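SAM dependent methyltransferase (Aquifex aeolicus, PDB 3DH0) binds S-adenosylmethionine and probably transfers its methyl group to a substrate, as expected of a Rossmann-like methyltransferase. Local coordinates at residues T40-G45 with N98-P103; I110-T115 with E127-V132; F50-L55 with V65-V70. All coordinates share one frame; numbering follows the deposited sequence.

Contact 1 (T40-G45 with N98-P103). With SAM (S-adenosylmethionine), chain C.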
loop_
_atom_site.group_PDB
_atom_site.type_symbol
_atom_site.label_atom_id
_atom_site.label_comp_id
_atom_site.label_asym_id
_atom_site.label_seq_id
_atom_site.Cartn_x
_atom_site.Cartn_y
_atom_site.Cartn_z
ATOM N N THR A 40 -1.773 9.804 -9.541
ATOM C CA THR A 40 -2.475 8.548 -9.683
ATOM C C THR A 40 -1.736 7.647 -8.730
ATOM O O THR A 40 -0.520 7.495 -8.826
ATOM C CB THR A 40 -2.398 7.993 -11.098
ATOM O OG1 THR A 40 -3.266 8.755 -11.938
ATOM C CG2 THR A 40 -2.828 6.542 -11.129
ATOM N N VAL A 41 -2.474 7.083 -7.783
ATOM C CA VAL A 41 -1.859 6.227 -6.793
ATOM C C VAL A 41 -2.345 4.788 -6.821
ATOM O O VAL A 41 -3.522 4.516 -7.043
ATOM C CB VAL A 41 -2.069 6.801 -5.379
ATOM C CG1 VAL A 41 -3.509 7.202 -5.193
ATOM C CG2 VAL A 41 -1.668 5.779 -4.341
ATOM N N LEU A 42 -1.406 3.869 -6.612
ATOM C CA LEU A 42 -1.714 2.448 -6.586
ATOM C C LEU A 42 -1.676 2.002 -5.135
ATOM O O LEU A 42 -0.701 2.253 -4.432
ATOM C CB LEU A 42 -0.695 1.643 -7.402
ATOM C CG LEU A 42 -0.991 0.139 -7.476
ATOM C CD1 LEU A 42 -2.329 -0.082 -8.166
ATOM C CD2 LEU A 42 0.108 -0.589 -8.220
ATOM N N ASP A 43 -2.755 1.363 -4.698
ATOM C CA ASP A 43 -2.882 0.856 -3.338
ATOM C C ASP A 43 -2.811 -0.651 -3.495
ATOM O O ASP A 43 -3.791 -1.278 -3.863
ATOM C CB ASP A 43 -4.237 1.279 -2.765
ATOM C CG ASP A 43 -4.394 0.942 -1.288
ATOM O OD1 ASP A 43 -3.383 0.619 -0.626
ATOM O OD2 ASP A 43 -5.541 1.013 -0.783
ATOM N N VAL A 44 -1.649 -1.223 -3.213
ATOM C CA VAL A 44 -1.438 -2.655 -3.397
ATOM C C VAL A 44 -2.348 -3.626 -2.624
ATOM O O VAL A 44 -3.232 -4.238 -3.218
ATOM C CB VAL A 44 0.050 -2.989 -3.195
ATOM C CG1 VAL A 44 0.304 -4.459 -3.421
ATOM C CG2 VAL A 44 0.866 -2.181 -4.185
ATOM N N GLY A 45 -2.159 -3.808 -1.328
ATOM C CA GLY A 45 -3.064 -4.717 -0.640
ATOM C C GLY A 45 -4.243 -3.917 -0.126
ATOM O O GLY A 45 -4.356 -3.656 1.073
ATOM N N ASN A 98 1.707 -11.665 -9.348
ATOM C CA ASN A 98 2.775 -10.801 -9.845
ATOM C C ASN A 98 2.436 -10.064 -11.122
ATOM O O ASN A 98 3.326 -9.726 -11.909
ATOM C CB ASN A 98 4.056 -11.605 -10.052
ATOM C CG ASN A 98 4.495 -12.323 -8.798
ATOM O OD1 ASN A 98 4.318 -13.531 -8.669
ATOM N ND2 ASN A 98 5.060 -11.575 -7.854
ATOM N N LYS A 99 1.145 -9.814 -11.312
ATOM C CA LYS A 99 0.670 -9.124 -12.499
ATOM C C LYS A 99 -0.349 -8.047 -12.145
ATOM O O LYS A 99 -1.393 -8.345 -11.559
ATOM C CB LYS A 99 0.007 -10.106 -13.457
ATOM C CG LYS A 99 0.781 -11.352 -13.761
ATOM C CD LYS A 99 0.095 -12.066 -14.924
ATOM C CE LYS A 99 0.512 -13.522 -15.071
ATOM N NZ LYS A 99 -0.178 -14.374 -14.068
ATOM N N ILE A 100 -0.060 -6.805 -12.521
ATOM C CA ILE A 100 -0.972 -5.699 -12.255
ATOM C C ILE A 100 -1.684 -5.378 -13.569
ATOM O O ILE A 100 -1.055 -5.117 -14.585
ATOM C CB ILE A 100 -0.198 -4.471 -11.728
ATOM C CG1 ILE A 100 0.601 -4.876 -10.487
ATOM C CG2 ILE A 100 -1.164 -3.344 -11.382
ATOM C CD1 ILE A 100 1.727 -3.947 -10.132
ATOM N N PRO A 101 -3.018 -5.397 -13.562
ATOM C CA PRO A 101 -3.828 -5.121 -14.751
ATOM C C PRO A 101 -3.793 -3.694 -15.281
ATOM O O PRO A 101 -4.795 -3.184 -15.765
ATOM C CB PRO A 101 -5.221 -5.534 -14.304
ATOM C CG PRO A 101 -5.216 -5.143 -12.865
ATOM C CD PRO A 101 -3.874 -5.625 -12.384
ATOM N N LEU A 102 -2.633 -3.062 -15.221
ATOM C CA LEU A 102 -2.501 -1.691 -15.682
ATOM C C LEU A 102 -1.455 -1.538 -16.778
ATOM O O LEU A 102 -0.542 -2.355 -16.893
ATOM C CB LEU A 102 -2.109 -0.801 -14.502
ATOM C CG LEU A 102 -3.142 0.028 -13.737
ATOM C CD1 LEU A 102 -4.442 -0.692 -13.551
ATOM C CD2 LEU A 102 -2.526 0.373 -12.412
ATOM N N PRO A 103 -1.597 -0.501 -17.626
ATOM C CA PRO A 103 -0.599 -0.302 -18.685
ATOM C C PRO A 103 0.653 0.376 -18.122
ATOM O O PRO A 103 0.603 0.999 -17.069
ATOM C CB PRO A 103 -1.332 0.569 -19.709
ATOM C CG PRO A 103 -2.353 1.297 -18.896
ATOM C CD PRO A 103 -2.839 0.231 -17.936
HETATM N N SAM C . -3.693 -2.451 3.545
HETATM C CA SAM C . -5.016 -2.866 4.105
HETATM C C SAM C . -5.497 -1.860 5.126
HETATM O O SAM C . -4.788 -0.883 5.370
HETATM O OXT SAM C . -6.625 -2.116 5.660
HETATM C CB SAM C . -4.892 -4.238 4.759
HETATM C CG SAM C . -4.120 -5.128 3.871
HETATM S SD SAM C . -3.779 -6.843 4.352
HETATM C CE SAM C . -2.597 -6.648 5.687
HETATM C "C5'" SAM C . -2.862 -7.372 2.983
HETATM C "C4'" SAM C . -3.654 -7.628 1.718
HETATM O "O4'" SAM C . -2.671 -7.968 0.746
HETATM C "C3'" SAM C . -4.511 -8.907 1.784
HETATM O "O3'" SAM C . -5.888 -8.435 1.764
HETATM C "C2'" SAM C . -4.238 -9.667 0.501
HETATM O "O2'" SAM C . -5.323 -10.207 -0.223
HETATM C "C1'" SAM C . -3.302 -8.666 -0.246
HETATM N N9 SAM C . -2.244 -9.225 -1.066
HETATM C C8 SAM C . -1.351 -10.245 -0.805
HETATM N N7 SAM C . -0.522 -10.461 -1.777
HETATM C C5 SAM C . -0.882 -9.531 -2.751
HETATM C C6 SAM C . -0.366 -9.239 -4.047
HETATM N N6 SAM C . 0.673 -9.924 -4.572
HETATM N N1 SAM C . -0.961 -8.220 -4.780
HETATM C C2 SAM C . -2.001 -7.560 -4.216
HETATM N N3 SAM C . -2.554 -7.756 -3.014
HETATM C C4 SAM C . -1.943 -8.760 -2.325
#
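The amino nitrogen N of S-adenosylmethionine is gripped by two backbone carbonyls: it donates to Gly45 O across 2.8 Å and to Ala113 O, also at 2.8 Å. Gly45 suits this place because a side chain on it would collide with the ribose oxygen O4' of the ligand. One residue earlier, Val44 carries the wall on to the adenine, its CG1 lying 3.9 Å from the ligand atom C2. Behind this polar end the contact between 40-45 and 98-103 is wholly apolar and rests on Leu42. With CG anti to the backbone N (chi1 -177°), its branched end is extended toward the loop. CD2 meets Ile100 CD1 tip to tip at 4.2 Å, whereas CD1 reaches Leu102 CD2 at 4.3 Å, so that one leucine spans two residues of a segment without regular structure. All three side chains are buried, and no hydrogen bond crosses between the segments. The loop is tied to helix 122-132 by Glu128 OE2, which accepts from Ile100 N, and by Arg131 NH2, which donates to Leu102 O. Asp43 OD2, hydrogen-bonded to Thr46 OG1, links the strand end to the turn beyond it. A central parallel strand, 40-43, running out into a glycine-rich turn that cradles the cofactor is the hallmark of the Rossmann-like methyltransferase fold.

Contact 2 (I110-T115 with E127-V132). With SAM (S-adenosylmethionine), chain C.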
loop_
_atom_site.group_PDB
_atom_site.type_symbol
_atom_site.label_atom_id
_atom_site.label_comp_id
_atom_site.label_asym_id
_atom_site.label_seq_id
_atom_site.Cartn_x
_atom_site.Cartn_y
_atom_site.Cartn_z
ATOM N N ILE A 110 2.973 4.842 -5.308
ATOM C CA ILE A 110 2.674 3.458 -4.980
ATOM C C ILE A 110 2.658 3.343 -3.456
ATOM O O ILE A 110 3.656 3.578 -2.789
ATOM C CB ILE A 110 3.726 2.496 -5.547
ATOM C CG1 ILE A 110 3.852 2.676 -7.059
ATOM C CG2 ILE A 110 3.322 1.051 -5.255
ATOM C CD1 ILE A 110 5.136 2.084 -7.631
ATOM N N PHE A 111 1.508 2.987 -2.912
ATOM C CA PHE A 111 1.330 2.863 -1.472
ATOM C C PHE A 111 1.114 1.405 -1.109
ATOM O O PHE A 111 0.169 0.770 -1.584
ATOM C CB PHE A 111 0.118 3.695 -1.061
ATOM C CG PHE A 111 -0.241 3.592 0.379
ATOM C CD1 PHE A 111 0.661 3.963 1.366
ATOM C CD2 PHE A 111 -1.518 3.182 0.750
ATOM C CE1 PHE A 111 0.300 3.936 2.706
ATOM C CE2 PHE A 111 -1.899 3.147 2.078
ATOM C CZ PHE A 111 -0.987 3.528 3.066
ATOM N N MET A 112 1.993 0.868 -0.277
ATOM C CA MET A 112 1.882 -0.519 0.139
ATOM C C MET A 112 1.756 -0.595 1.664
ATOM O O MET A 112 2.758 -0.633 2.370
ATOM C CB MET A 112 3.111 -1.288 -0.341
ATOM C CG MET A 112 2.784 -2.641 -0.933
ATOM S SD MET A 112 4.229 -3.532 -1.499
ATOM C CE MET A 112 4.831 -2.468 -2.739
ATOM N N ALA A 113 0.527 -0.613 2.171
ATOM C CA ALA A 113 0.311 -0.658 3.618
ATOM C C ALA A 113 0.077 -2.048 4.204
ATOM O O ALA A 113 -0.970 -2.653 4.000
ATOM C CB ALA A 113 -0.841 0.263 4.001
ATOM N N PHE A 114 1.061 -2.525 4.958
ATOM C CA PHE A 114 1.015 -3.837 5.599
ATOM C C PHE A 114 0.829 -4.999 4.630
ATOM O O PHE A 114 0.295 -6.043 5.005
ATOM C CB PHE A 114 -0.105 -3.888 6.644
ATOM C CG PHE A 114 0.003 -2.829 7.696
ATOM C CD1 PHE A 114 -0.844 -1.721 7.674
ATOM C CD2 PHE A 114 0.958 -2.932 8.706
ATOM C CE1 PHE A 114 -0.747 -0.737 8.635
ATOM C CE2 PHE A 114 1.067 -1.955 9.675
ATOM C CZ PHE A 114 0.211 -0.849 9.646
ATOM N N THR A 115 1.278 -4.838 3.397
ATOM C CA THR A 115 1.106 -5.908 2.442
ATOM C C THR A 115 2.413 -6.486 1.892
ATOM O O THR A 115 2.424 -7.592 1.352
ATOM C CB THR A 115 0.141 -5.446 1.285
ATOM O OG1 THR A 115 0.264 -6.308 0.140
ATOM C CG2 THR A 115 0.441 -4.028 0.885
ATOM N N GLU A 127 9.338 -6.024 -9.969
ATOM C CA GLU A 127 9.586 -5.759 -11.378
ATOM C C GLU A 127 8.284 -5.343 -12.032
ATOM O O GLU A 127 8.235 -4.368 -12.794
ATOM C CB GLU A 127 10.138 -6.996 -12.084
ATOM C CG GLU A 127 11.465 -7.449 -11.541
ATOM C CD GLU A 127 12.518 -6.337 -11.507
ATOM O OE1 GLU A 127 12.851 -5.789 -12.582
ATOM O OE2 GLU A 127 13.017 -6.020 -10.400
ATOM N N GLU A 128 7.221 -6.077 -11.721
ATOM C CA GLU A 128 5.913 -5.765 -12.279
ATOM C C GLU A 128 5.532 -4.341 -11.856
ATOM O O GLU A 128 4.955 -3.585 -12.636
ATOM C CB GLU A 128 4.887 -6.784 -11.775
ATOM C CG GLU A 128 3.464 -6.608 -12.291
ATOM C CD GLU A 128 3.334 -6.690 -13.813
ATOM O OE1 GLU A 128 4.156 -7.364 -14.471
ATOM O OE2 GLU A 128 2.385 -6.090 -14.353
ATOM N N LEU A 129 5.886 -3.980 -10.624
ATOM C CA LEU A 129 5.577 -2.656 -10.101
ATOM C C LEU A 129 6.192 -1.493 -10.886
ATOM O O LEU A 129 5.534 -0.479 -11.104
ATOM C CB LEU A 129 6.011 -2.559 -8.640
ATOM C CG LEU A 129 4.922 -2.581 -7.559
ATOM C CD1 LEU A 129 5.591 -2.456 -6.220
ATOM C CD2 LEU A 129 3.927 -1.444 -7.746
ATOM N N LYS A 130 7.455 -1.634 -11.291
ATOM C CA LYS A 130 8.151 -0.589 -12.045
ATOM C C LYS A 130 7.468 -0.353 -13.384
ATOM O O LYS A 130 7.388 0.771 -13.873
ATOM C CB LYS A 130 9.597 -0.981 -12.334
ATOM C CG LYS A 130 10.433 -1.454 -11.170
ATOM C CD LYS A 130 11.899 -1.170 -11.491
ATOM C CE LYS A 130 12.877 -2.083 -10.761
ATOM N NZ LYS A 130 13.053 -3.390 -11.432
ATOM N N ARG A 131 6.990 -1.436 -13.981
ATOM C CA ARG A 131 6.326 -1.355 -15.266
ATOM C C ARG A 131 5.154 -0.386 -15.215
ATOM O O ARG A 131 5.097 0.564 -16.002
ATOM C CB ARG A 131 5.842 -2.743 -15.709
ATOM C CG ARG A 131 5.260 -2.751 -17.107
ATOM C CD ARG A 131 4.773 -4.120 -17.518
ATOM N NE ARG A 131 3.541 -4.495 -16.836
ATOM C CZ ARG A 131 2.410 -3.803 -16.905
ATOM N NH1 ARG A 131 2.349 -2.692 -17.626
ATOM N NH2 ARG A 131 1.336 -4.220 -16.256
ATOM N N VAL A 132 4.228 -0.616 -14.286
ATOM C CA VAL A 132 3.061 0.250 -14.177
ATOM C C VAL A 132 3.449 1.619 -13.644
ATOM O O VAL A 132 2.717 2.597 -13.801
ATOM C CB VAL A 132 1.969 -0.371 -13.261
ATOM C CG1 VAL A 132 1.584 -1.746 -13.766
ATOM C CG2 VAL A 132 2.457 -0.440 -11.823
HETATM N N SAM C . -3.693 -2.451 3.545
HETATM C CA SAM C . -5.016 -2.866 4.105
HETATM C C SAM C . -5.497 -1.860 5.126
HETATM O O SAM C . -4.788 -0.883 5.370
HETATM O OXT SAM C . -6.625 -2.116 5.660
HETATM C CB SAM C . -4.892 -4.238 4.759
HETATM C CG SAM C . -4.120 -5.128 3.871
HETATM S SD SAM C . -3.779 -6.843 4.352
HETATM C CE SAM C . -2.597 -6.648 5.687
HETATM C "C5'" SAM C . -2.862 -7.372 2.983
HETATM C "C4'" SAM C . -3.654 -7.628 1.718
HETATM O "O4'" SAM C . -2.671 -7.968 0.746
HETATM C "C3'" SAM C . -4.511 -8.907 1.784
HETATM O "O3'" SAM C . -5.888 -8.435 1.764
HETATM C "C2'" SAM C . -4.238 -9.667 0.501
HETATM O "O2'" SAM C . -5.323 -10.207 -0.223
HETATM C "C1'" SAM C . -3.302 -8.666 -0.246
HETATM N N9 SAM C . -2.244 -9.225 -1.066
HETATM C C8 SAM C . -1.351 -10.245 -0.805
HETATM N N7 SAM C . -0.522 -10.461 -1.777
HETATM C C5 SAM C . -0.882 -9.531 -2.751
HETATM C C6 SAM C . -0.366 -9.239 -4.047
HETATM N N6 SAM C . 0.673 -9.924 -4.572
HETATM N N1 SAM C . -0.961 -8.220 -4.780
HETATM C C2 SAM C . -2.001 -7.560 -4.216
HETATM N N3 SAM C . -2.554 -7.756 -3.014
HETATM C C4 SAM C . -1.943 -8.760 -2.325
#
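Strand residues 110-113 and helix residues 127-132 lie as two layers whose backbones come closest at Ile110 and Leu129, with 8.5 Å between their CA atoms. This is the helix-on-sheet packing of a Rossmann-like fold, in which helix 122-132 lies along the chain between the parallel neighbours 107-113 and 137-144. Leu129 does the joining. Its CD2 lies 3.6 Å from Ile110 CG2 and also close to Ile110 CD1, the two chains lying alongside each other and running opposite ways. CD1 instead meets Met112 CE tip to tip at 3.6 Å; a bend at the methionine thioether (chi3 -62°) sets that terminal methyl. Beyond the strand the chain borders S-adenosylmethionine: Phe114 CB packs 3.8 Å from the ligand's methyl carbon CE, and Thr115 OG1 makes a weak hydrogen bond to O4' at 3.4 Å. On the flank of the helix that faces loop 98-103, Arg131 takes hold of Glu128 side-on in a salt bridge, NE and NH2 both donating to the single oxygen OE2, at 3.2 and 2.9 Å, from the same face of the carboxylate plane.

Contact 3 (F50-L55 with V65-V70). With SAM (S-adenosylmethionine), chain C.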
loop_
_atom_site.group_PDB
_atom_site.type_symbol
_atom_site.label_atom_id
_atom_site.label_comp_id
_atom_site.label_asym_id
_atom_site.label_seq_id
_atom_site.Cartn_x
_atom_site.Cartn_y
_atom_site.Cartn_z
ATOM N N PHE A 50 -9.646 0.287 3.688
ATOM C CA PHE A 50 -9.582 1.165 4.849
ATOM C C PHE A 50 -8.972 2.525 4.566
ATOM O O PHE A 50 -9.599 3.541 4.821
ATOM C CB PHE A 50 -8.813 0.492 5.981
ATOM C CG PHE A 50 -8.770 1.304 7.236
ATOM C CD1 PHE A 50 -9.929 1.517 7.980
ATOM C CD2 PHE A 50 -7.585 1.898 7.657
ATOM C CE1 PHE A 50 -9.909 2.314 9.130
ATOM C CE2 PHE A 50 -7.549 2.700 8.807
ATOM C CZ PHE A 50 -8.715 2.908 9.544
ATOM N N TYR A 51 -7.751 2.549 4.046
ATOM C CA TYR A 51 -7.086 3.809 3.729
ATOM C C TYR A 51 -7.564 4.485 2.439
ATOM O O TYR A 51 -7.107 5.564 2.102
ATOM C CB TYR A 51 -5.578 3.591 3.655
ATOM C CG TYR A 51 -4.965 3.216 4.975
ATOM C CD1 TYR A 51 -4.930 4.123 6.028
ATOM C CD2 TYR A 51 -4.439 1.951 5.187
ATOM C CE1 TYR A 51 -4.392 3.774 7.259
ATOM C CE2 TYR A 51 -3.897 1.595 6.425
ATOM C CZ TYR A 51 -3.881 2.512 7.446
ATOM O OH TYR A 51 -3.369 2.182 8.664
ATOM N N LEU A 52 -8.495 3.862 1.728
ATOM C CA LEU A 52 -8.995 4.423 0.477
ATOM C C LEU A 52 -9.634 5.808 0.596
ATOM O O LEU A 52 -9.435 6.668 -0.265
ATOM C CB LEU A 52 -9.962 3.437 -0.200
ATOM C CG LEU A 52 -9.311 2.247 -0.942
ATOM C CD1 LEU A 52 -10.376 1.382 -1.620
ATOM C CD2 LEU A 52 -8.325 2.767 -1.975
ATOM N N PRO A 53 -10.427 6.042 1.648
ATOM C CA PRO A 53 -11.034 7.372 1.772
ATOM C C PRO A 53 -9.963 8.463 1.828
ATOM O O PRO A 53 -10.190 9.604 1.429
ATOM C CB PRO A 53 -11.807 7.265 3.083
ATOM C CG PRO A 53 -12.255 5.841 3.069
ATOM C CD PRO A 53 -11.017 5.103 2.620
ATOM N N TYR A 54 -8.793 8.087 2.324
ATOM C CA TYR A 54 -7.676 8.999 2.473
ATOM C C TYR A 54 -7.010 9.306 1.163
ATOM O O TYR A 54 -6.963 10.446 0.740
ATOM C CB TYR A 54 -6.683 8.403 3.459
ATOM C CG TYR A 54 -7.304 8.236 4.814
ATOM C CD1 TYR A 54 -7.505 9.339 5.638
ATOM C CD2 TYR A 54 -7.802 6.996 5.231
ATOM C CE1 TYR A 54 -8.188 9.231 6.831
ATOM C CE2 TYR A 54 -8.498 6.878 6.436
ATOM C CZ TYR A 54 -8.686 8.013 7.227
ATOM O OH TYR A 54 -9.404 7.940 8.396
ATOM N N LEU A 55 -6.487 8.269 0.530
ATOM C CA LEU A 55 -5.844 8.393 -0.769
ATOM C C LEU A 55 -6.776 9.140 -1.729
ATOM O O LEU A 55 -6.356 10.014 -2.479
ATOM C CB LEU A 55 -5.562 6.997 -1.313
ATOM C CG LEU A 55 -4.638 6.130 -0.459
ATOM C CD1 LEU A 55 -4.700 4.687 -0.939
ATOM C CD2 LEU A 55 -3.215 6.679 -0.520
ATOM N N VAL A 65 -7.279 6.667 -7.950
ATOM C CA VAL A 65 -6.784 5.658 -7.035
ATOM C C VAL A 65 -7.097 4.253 -7.530
ATOM O O VAL A 65 -8.254 3.871 -7.643
ATOM C CB VAL A 65 -7.410 5.821 -5.625
ATOM C CG1 VAL A 65 -6.873 4.749 -4.698
ATOM C CG2 VAL A 65 -7.113 7.198 -5.063
ATOM N N TYR A 66 -6.063 3.489 -7.845
ATOM C CA TYR A 66 -6.263 2.115 -8.273
ATOM C C TYR A 66 -6.039 1.250 -7.053
ATOM O O TYR A 66 -4.938 1.201 -6.520
ATOM C CB TYR A 66 -5.267 1.714 -9.364
ATOM C CG TYR A 66 -5.525 2.363 -10.697
ATOM C CD1 TYR A 66 -6.633 2.005 -11.460
ATOM C CD2 TYR A 66 -4.680 3.361 -11.179
ATOM C CE1 TYR A 66 -6.895 2.624 -12.657
ATOM C CE2 TYR A 66 -4.937 3.986 -12.374
ATOM C CZ TYR A 66 -6.046 3.614 -13.105
ATOM O OH TYR A 66 -6.322 4.247 -14.280
ATOM N N ALA A 67 -7.089 0.577 -6.612
ATOM C CA ALA A 67 -7.014 -0.284 -5.448
ATOM C C ALA A 67 -7.048 -1.747 -5.870
ATOM O O ALA A 67 -8.102 -2.271 -6.191
ATOM C CB ALA A 67 -8.177 0.015 -4.511
ATOM N N ILE A 68 -5.899 -2.409 -5.869
ATOM C CA ILE A 68 -5.844 -3.810 -6.255
ATOM C C ILE A 68 -5.803 -4.752 -5.065
ATOM O O ILE A 68 -5.678 -4.336 -3.930
ATOM C CB ILE A 68 -4.619 -4.102 -7.128
ATOM C CG1 ILE A 68 -3.354 -3.632 -6.403
ATOM C CG2 ILE A 68 -4.775 -3.439 -8.493
ATOM C CD1 ILE A 68 -2.048 -4.004 -7.092
ATOM N N ASP A 69 -5.924 -6.037 -5.346
ATOM C CA ASP A 69 -5.892 -7.057 -4.321
ATOM C C ASP A 69 -6.110 -8.402 -4.983
ATOM O O ASP A 69 -7.040 -8.567 -5.765
ATOM C CB ASP A 69 -6.975 -6.811 -3.279
ATOM C CG ASP A 69 -6.661 -7.479 -1.954
ATOM O OD1 ASP A 69 -6.413 -8.699 -1.949
ATOM O OD2 ASP A 69 -6.654 -6.789 -0.918
ATOM N N VAL A 70 -5.241 -9.358 -4.661
ATOM C CA VAL A 70 -5.307 -10.708 -5.215
ATOM C C VAL A 70 -6.544 -11.484 -4.794
ATOM O O VAL A 70 -6.938 -12.411 -5.486
ATOM C CB VAL A 70 -4.090 -11.563 -4.808
ATOM C CG1 VAL A 70 -2.820 -11.046 -5.477
ATOM C CG2 VAL A 70 -3.947 -11.572 -3.294
HETATM N N SAM C . -3.693 -2.451 3.545
HETATM C CA SAM C . -5.016 -2.866 4.105
HETATM C C SAM C . -5.497 -1.860 5.126
HETATM O O SAM C . -4.788 -0.883 5.370
HETATM O OXT SAM C . -6.625 -2.116 5.660
HETATM C CB SAM C . -4.892 -4.238 4.759
HETATM C CG SAM C . -4.120 -5.128 3.871
HETATM S SD SAM C . -3.779 -6.843 4.352
HETATM C CE SAM C . -2.597 -6.648 5.687
HETATM C "C5'" SAM C . -2.862 -7.372 2.983
HETATM C "C4'" SAM C . -3.654 -7.628 1.718
HETATM O "O4'" SAM C . -2.671 -7.968 0.746
HETATM C "C3'" SAM C . -4.511 -8.907 1.784
HETATM O "O3'" SAM C . -5.888 -8.435 1.764
HETATM C "C2'" SAM C . -4.238 -9.667 0.501
HETATM O "O2'" SAM C . -5.323 -10.207 -0.223
HETATM C "C1'" SAM C . -3.302 -8.666 -0.246
HETATM N N9 SAM C . -2.244 -9.225 -1.066
HETATM C C8 SAM C . -1.351 -10.245 -0.805
HETATM N N7 SAM C . -0.522 -10.461 -1.777
HETATM C C5 SAM C . -0.882 -9.531 -2.751
HETATM C C6 SAM C . -0.366 -9.239 -4.047
HETATM N N6 SAM C . 0.673 -9.924 -4.572
HETATM N N1 SAM C . -0.961 -8.220 -4.780
HETATM C C2 SAM C . -2.001 -7.560 -4.216
HETATM N N3 SAM C . -2.554 -7.756 -3.014
HETATM C C4 SAM C . -1.943 -8.760 -2.325
#
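Leu52 and Val65 cross obliquely, helix side chain over strand side chain. The first bond of the Leu52 side chain does not aim straight at the strand, but with CG beside the backbone N and opposite the carbonyl carbon (chi1 -78°) its branched end swings nearer: CD2 rests over Val65 CG1 and Ala67 CB, 3.7 Å from each. Three residues on, Leu55 CB approaches Val65 CG2 at 4.1 Å. Helix 52-59 is the crossover helix of a beta-alpha-beta unit whose strands are 40-43 and 64-69. Just before it, Phe50 and Tyr51 form a T-shaped (edge-to-face) pair, Phe50 CD2 standing 3.6 Å above the centre of the Tyr51 ring, which also meets Phe24 nearly parallel. Shrinking Tyr51 to an alanine would probably leave that Phe50 edge facing a gap, free to shift, and take away a ring that Phe24 lies against. Next to the ligand, Val70 CG1 packs on the adenine at 3.4 Å from C6. Asp69 holds the ribose with both carboxylate oxygens, OD1 accepting from O2' at 2.5 Å and OD2 from O3' at 3.2 Å. Since Gly47 N and Gln71 N also donate to this carboxylate, its negative charge is probably partly stabilised by these N-H dipoles, and its orientation restrained for reading the two ribose hydroxyls, as the corresponding acidic residue does in related methyltransferases.

Strand 40-43, part of contact 1, is flanked in the parallel sheet by 107-113 of contact 2 and 64-69 of contact 3. Probable backbone hydrogen bonds join it to both: Leu42 O to Phe111 N at 2.8 Å, and Val41 O to Tyr66 N at 2.9 Å. The centres of contacts 1 and 2 are about 7 Å apart, and Leu42 also touches Leu129. Contact 3 is centred about 10 Å from contact 1 and 12 Å from contact 2, which it meets through Leu55 on Phe111. All three end at S-adenosylmethionine: contacts 1 and 2 share the amino group, contact 3 binds the ribose hydroxyls, and Val44 and Val70 of contacts 1 and 3 both lie against the adenine.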